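Local coordinates for Alpha/beta hydrolase fold protein (Nakamurella multipartita, PDB 4Y7D) that probably acts as a hydrolase of the alpha/beta hydrolase fold, its natural substrate not being established, at residues D122-L127 / I238-L243; G33-V38 / A99-L104. All coordinates share one frame; numbering follows the deposited sequence.

Contact 1 of 2, residues D122-L127 / I238-L243; sequences DRVRAL and ITAPTL
Leu-127 is held between the two residues that flank its bridge partner, Thr-242. Its amide N donates to Pro-241 O at 2.9 Å, and its carbonyl O accepts from Leu-243 N, also at 2.9 Å; both N-H directions are nearly straight, 160° and 163° at the hydrogen. Weaker CA-H...O contacts fill in the ladder, with Ala-126 CA lying 3.3 Å from Pro-241 O and Thr-242 CA close to Leu-127 O. The side chains of Leu-127 and Thr-242 run side by side in the same direction. Leu-127 CB comes 3.6 Å from Thr-242 OG1, while CD2 passes by both OG1 and CG2. This is the start of a parallel pairing between strands 124-130 and 242-247, neighbours in the central sheet of the alpha/beta hydrolase fold.

Before the bridge the chains are joined by packing: Val-124 CG1, set anti to the backbone N (chi1 178°), reaches Ala-240 CB at 4.1 Å, and the ring atom Pro-241 CD lies against the carbonyl oxygen Arg-125 O, 3.4 Å away. The Thr-242 hydroxyl turns back along its own chain and donates to Ala-240 O at 2.9 Å, approaching from above the carbonyl plane and tying the lead-in to the strand. A valine in place of Thr-242 would probably leave Ala-240 O without this hydroxyl donor and the turn into the strand less firmly fixed.

Farther out, helix 110-119 packs against the face bearing Leu-127, where Tyr-114 touches both Leu-127 and Ile-238, and Leu-116 meets Val-124. Helix 288-299 contributes Leu-297, which touches Ala-126, Pro-241 and Leu-243. Thr-242 is joined through its backbone to Glu-269, the first residue of strand 269-273, one edge of the sheet.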
loop_
_atom_site.group_PDB
_atom_site.type_symbol
_atom_site.label_atom_id
_atom_site.label_comp_id
_atom_site.label_asym_id
_atom_site.label_seq_id
_atom_site.Cartn_x
_atom_site.Cartn_y
_atom_site.Cartn_z
ATOM N N ASP A 122 5.984 6.213 19.669
ATOM C CA ASP A 122 7.116 7.138 19.638
ATOM C C ASP A 122 7.888 7.111 18.301
ATOM O O ASP A 122 8.708 7.999 18.072
ATOM C CB ASP A 122 8.117 6.793 20.768
ATOM C CG ASP A 122 7.556 7.078 22.166
ATOM O OD1 ASP A 122 6.484 7.701 22.303
ATOM O OD2 ASP A 122 8.220 6.675 23.149
ATOM N N ARG A 123 7.687 6.079 17.494
ATOM C CA ARG A 123 8.416 5.881 16.236
ATOM C C ARG A 123 7.637 6.358 14.996
ATOM O O ARG A 123 8.188 6.356 13.888
ATOM C CB ARG A 123 8.742 4.407 16.021
ATOM C CG ARG A 123 9.364 3.692 17.186
ATOM C CD ARG A 123 10.558 4.381 17.783
ATOM N NE ARG A 123 11.776 4.378 16.947
ATOM C CZ ARG A 123 12.646 3.356 16.846
ATOM N NH1 ARG A 123 12.432 2.200 17.438
ATOM N NH2 ARG A 123 13.729 3.492 16.103
ATOM N N VAL A 124 6.385 6.773 15.193
ATOM C CA VAL A 124 5.511 7.187 14.105
ATOM C C VAL A 124 5.123 8.691 14.252
ATOM O O VAL A 124 4.399 9.082 15.185
ATOM C CB VAL A 124 4.272 6.297 14.059
ATOM C CG1 VAL A 124 3.323 6.731 12.967
ATOM C CG2 VAL A 124 4.649 4.835 13.865
ATOM N N ARG A 125 5.655 9.523 13.357
ATOM C CA ARG A 125 5.377 10.960 13.346
ATOM C C ARG A 125 3.965 11.313 12.880
ATOM O O ARG A 125 3.345 12.294 13.360
ATOM C CB ARG A 125 6.376 11.680 12.431
ATOM C CG ARG A 125 7.831 11.621 12.878
ATOM C CD ARG A 125 8.538 12.986 12.789
ATOM N NE ARG A 125 9.922 12.932 13.290
ATOM C CZ ARG A 125 10.283 12.863 14.584
ATOM N NH1 ARG A 125 11.581 12.811 14.921
ATOM N NH2 ARG A 125 9.370 12.808 15.555
ATOM N N ALA A 126 3.471 10.541 11.921
ATOM C CA ALA A 126 2.188 10.756 11.251
ATOM C C ALA A 126 1.876 9.509 10.440
ATOM O O ALA A 126 2.779 8.769 10.022
ATOM C CB ALA A 126 2.261 11.966 10.357
ATOM N N LEU A 127 0.595 9.270 10.196
ATOM C CA LEU A 127 0.129 8.101 9.488
ATOM C C LEU A 127 -0.829 8.520 8.364
ATOM O O LEU A 127 -1.815 9.169 8.618
ATOM C CB LEU A 127 -0.576 7.145 10.474
ATOM C CG LEU A 127 -1.200 5.840 9.913
ATOM C CD1 LEU A 127 -0.163 4.981 9.194
ATOM C CD2 LEU A 127 -1.826 5.155 11.100
ATOM N N ILE A 238 -3.726 4.441 18.863
ATOM C CA ILE A 238 -2.922 5.322 17.986
ATOM C C ILE A 238 -3.113 6.780 18.325
ATOM O O ILE A 238 -4.258 7.252 18.406
ATOM C CB ILE A 238 -3.235 5.034 16.492
ATOM C CG1 ILE A 238 -2.847 3.604 16.144
ATOM C CG2 ILE A 238 -2.593 6.054 15.553
ATOM C CD1 ILE A 238 -3.282 3.211 14.733
ATOM N N THR A 239 -1.992 7.487 18.549
ATOM C CA THR A 239 -2.006 8.918 18.835
ATOM C C THR A 239 -1.381 9.773 17.769
ATOM O O THR A 239 -1.373 11.004 17.912
ATOM C CB THR A 239 -1.319 9.233 20.205
ATOM O OG1 THR A 239 0.003 8.655 20.240
ATOM C CG2 THR A 239 -2.258 8.719 21.364
ATOM N N ALA A 240 -0.863 9.150 16.708
ATOM C CA ALA A 240 -0.298 9.917 15.597
ATOM C C ALA A 240 -1.381 10.670 14.879
ATOM O O ALA A 240 -2.472 10.147 14.729
ATOM C CB ALA A 240 0.379 8.987 14.594
ATOM N N PRO A 241 -1.046 11.862 14.346
ATOM C CA PRO A 241 -1.895 12.564 13.396
ATOM C C PRO A 241 -2.074 11.684 12.192
ATOM O O PRO A 241 -1.085 11.075 11.710
ATOM C CB PRO A 241 -1.050 13.795 13.028
ATOM C CG PRO A 241 -0.122 13.982 14.129
ATOM C CD PRO A 241 0.198 12.605 14.615
ATOM N N THR A 242 -3.333 11.484 11.775
ATOM C CA THR A 242 -3.701 10.376 10.874
ATOM C C THR A 242 -4.685 10.842 9.849
ATOM O O THR A 242 -5.678 11.518 10.200
ATOM C CB THR A 242 -4.258 9.146 11.641
ATOM O OG1 THR A 242 -3.252 8.551 12.474
ATOM C CG2 THR A 242 -4.724 8.058 10.675
ATOM N N LEU A 243 -4.391 10.525 8.580
ATOM C CA LEU A 243 -5.257 10.787 7.456
ATOM C C LEU A 243 -5.630 9.428 6.911
ATOM O O LEU A 243 -4.756 8.663 6.558
ATOM C CB LEU A 243 -4.545 11.636 6.405
ATOM C CG LEU A 243 -5.151 11.762 5.027
ATOM C CD1 LEU A 243 -6.520 12.415 5.103
ATOM C CD2 LEU A 243 -4.197 12.559 4.118
#

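Contact 2 of 2, residues G33-V38 / A99-L104; sequences GPPVLV and AAAGVL
Val-36 and Leu-104 point to one face of the sheet and Leu-37 and Val-103 to the other, as successive residues of two parallel strands do. On the first face Val-36 CG1, anti to its amide nitrogen (chi1 -177°), leans along the strand direction to Leu-104 CB, 4.0 Å away. Val-38 CG1 approaches the CD2 branch of the same leucine at 4.3 Å. Between them and the start of the strand sits Gly-102, paired with Val-36 at a CA-CA distance of 4.3 Å; a CB there would point to the Val-36 face and lie close to Val-36 CG2. Across the sheet Leu-37 CB meets Val-103 CG2 more loosely, at 4.5 Å, and Ala-101 CB sits 3.6 Å from Pro-35 O.

Helix 46-58 packs on the face of Val-36, Val-38 and Leu-104, while Tyr-89 and Phe-93 of helix 82-95 touch Leu-37 on the other, giving the alpha/beta/alpha layering of the hydrolase fold.

Three backbone bonds join the strands: Gly-102 N to Pro-35 O, Leu-37 N to Gly-102 O at 2.8 Å, and Leu-104 N to Leu-37 O, the last almost straight (170°). Val-36 and Val-38 turn their backbone bonds to strand 62-66. Leu-37 uses both its N-H and its C=O on strand 101-104, so the polar groups of its backbone are paired inside a buried contact whose side chains meet through hydrocarbon alone.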
loop_
_atom_site.group_PDB
_atom_site.type_symbol
_atom_site.label_atom_id
_atom_site.label_comp_id
_atom_site.label_asym_id
_atom_site.label_seq_id
_atom_site.Cartn_x
_atom_site.Cartn_y
_atom_site.Cartn_z
ATOM N N GLY A 33 14.739 14.646 2.467
ATOM C CA GLY A 33 13.695 15.290 3.251
ATOM C C GLY A 33 13.275 14.429 4.431
ATOM O O GLY A 33 13.873 13.385 4.684
ATOM N N PRO A 34 12.234 14.852 5.135
ATOM C CA PRO A 34 11.645 14.067 6.207
ATOM C C PRO A 34 11.306 12.668 5.751
ATOM O O PRO A 34 10.758 12.485 4.658
ATOM C CB PRO A 34 10.376 14.844 6.551
ATOM C CG PRO A 34 10.713 16.259 6.182
ATOM C CD PRO A 34 11.517 16.138 4.921
ATOM N N PRO A 35 11.697 11.674 6.548
ATOM C CA PRO A 35 11.497 10.289 6.108
ATOM C C PRO A 35 10.115 9.738 6.298
ATOM O O PRO A 35 9.430 10.053 7.289
ATOM C CB PRO A 35 12.521 9.507 6.959
ATOM C CG PRO A 35 12.576 10.296 8.224
ATOM C CD PRO A 35 12.467 11.756 7.818
ATOM N N VAL A 36 9.728 8.873 5.361
ATOM C CA VAL A 36 8.458 8.141 5.400
ATOM C C VAL A 36 8.682 6.678 5.081
ATOM O O VAL A 36 9.262 6.354 4.037
ATOM C CB VAL A 36 7.506 8.714 4.340
ATOM C CG1 VAL A 36 6.151 8.019 4.408
ATOM C CG2 VAL A 36 7.394 10.213 4.517
ATOM N N LEU A 37 8.219 5.814 5.975
ATOM C CA LEU A 37 8.194 4.395 5.725
ATOM C C LEU A 37 6.966 4.097 4.863
ATOM O O LEU A 37 5.872 4.499 5.202
ATOM C CB LEU A 37 8.090 3.609 7.011
ATOM C CG LEU A 37 7.878 2.090 6.901
ATOM C CD1 LEU A 37 9.175 1.423 6.430
ATOM C CD2 LEU A 37 7.352 1.561 8.207
ATOM N N VAL A 38 7.178 3.479 3.713
ATOM C CA VAL A 38 6.121 3.216 2.701
ATOM C C VAL A 38 5.894 1.695 2.688
ATOM O O VAL A 38 6.852 0.936 2.444
ATOM C CB VAL A 38 6.581 3.696 1.336
ATOM C CG1 VAL A 38 5.507 3.468 0.292
ATOM C CG2 VAL A 38 6.872 5.173 1.399
ATOM N N ALA A 99 15.033 7.917 14.738
ATOM C CA ALA A 99 14.130 8.007 15.911
ATOM C C ALA A 99 12.657 7.742 15.571
ATOM O O ALA A 99 11.950 6.977 16.263
ATOM C CB ALA A 99 14.252 9.378 16.570
ATOM N N ALA A 100 12.255 8.273 14.425
ATOM C CA ALA A 100 10.831 8.226 14.034
ATOM C C ALA A 100 10.656 8.636 12.580
ATOM O O ALA A 100 11.521 9.319 11.996
ATOM C CB ALA A 100 10.036 9.115 14.942
ATOM N N ALA A 101 9.527 8.234 12.009
ATOM C CA ALA A 101 9.250 8.500 10.614
ATOM C C ALA A 101 7.777 8.606 10.383
ATOM O O ALA A 101 6.969 8.120 11.168
ATOM C CB ALA A 101 9.824 7.409 9.731
ATOM N N GLY A 102 7.429 9.264 9.284
ATOM C CA GLY A 102 6.058 9.159 8.818
ATOM C C GLY A 102 5.798 7.752 8.289
ATOM O O GLY A 102 6.752 6.981 8.021
ATOM N N VAL A 103 4.530 7.377 8.175
ATOM C CA VAL A 103 4.175 6.094 7.630
ATOM C C VAL A 103 3.048 6.278 6.587
ATOM O O VAL A 103 2.034 6.921 6.859
ATOM C CB VAL A 103 3.694 5.124 8.716
ATOM C CG1 VAL A 103 3.281 3.812 8.063
ATOM C CG2 VAL A 103 4.780 4.913 9.750
ATOM N N LEU A 104 3.260 5.736 5.408
ATOM C CA LEU A 104 2.264 5.660 4.327
ATOM C C LEU A 104 2.012 4.184 4.063
ATOM O O LEU A 104 2.927 3.447 3.649
ATOM C CB LEU A 104 2.752 6.297 3.050
ATOM C CG LEU A 104 1.885 6.137 1.805
ATOM C CD1 LEU A 104 0.601 6.919 2.002
ATOM C CD2 LEU A 104 2.575 6.568 0.551
#

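Contact 2 closes before contact 1 opens along the chain, and their centres lie 10 Å apart in the same sheet. Strands 35-39, 101-106, 124-130 and 242-247 stand next to one another in that order, so the two contacts are separated by the pairing of 101-106 with 124-130. That seam joins them directly: Val-103 N lies 2.9 Å from Ala-126 O, a probable hydrogen bond, and Arg-123 NE reaches Ala-99 O. The segments of contact 1 are separated by 110 residues, most of them helical, so two strands far apart in the chain become neighbours in one continuous parallel core.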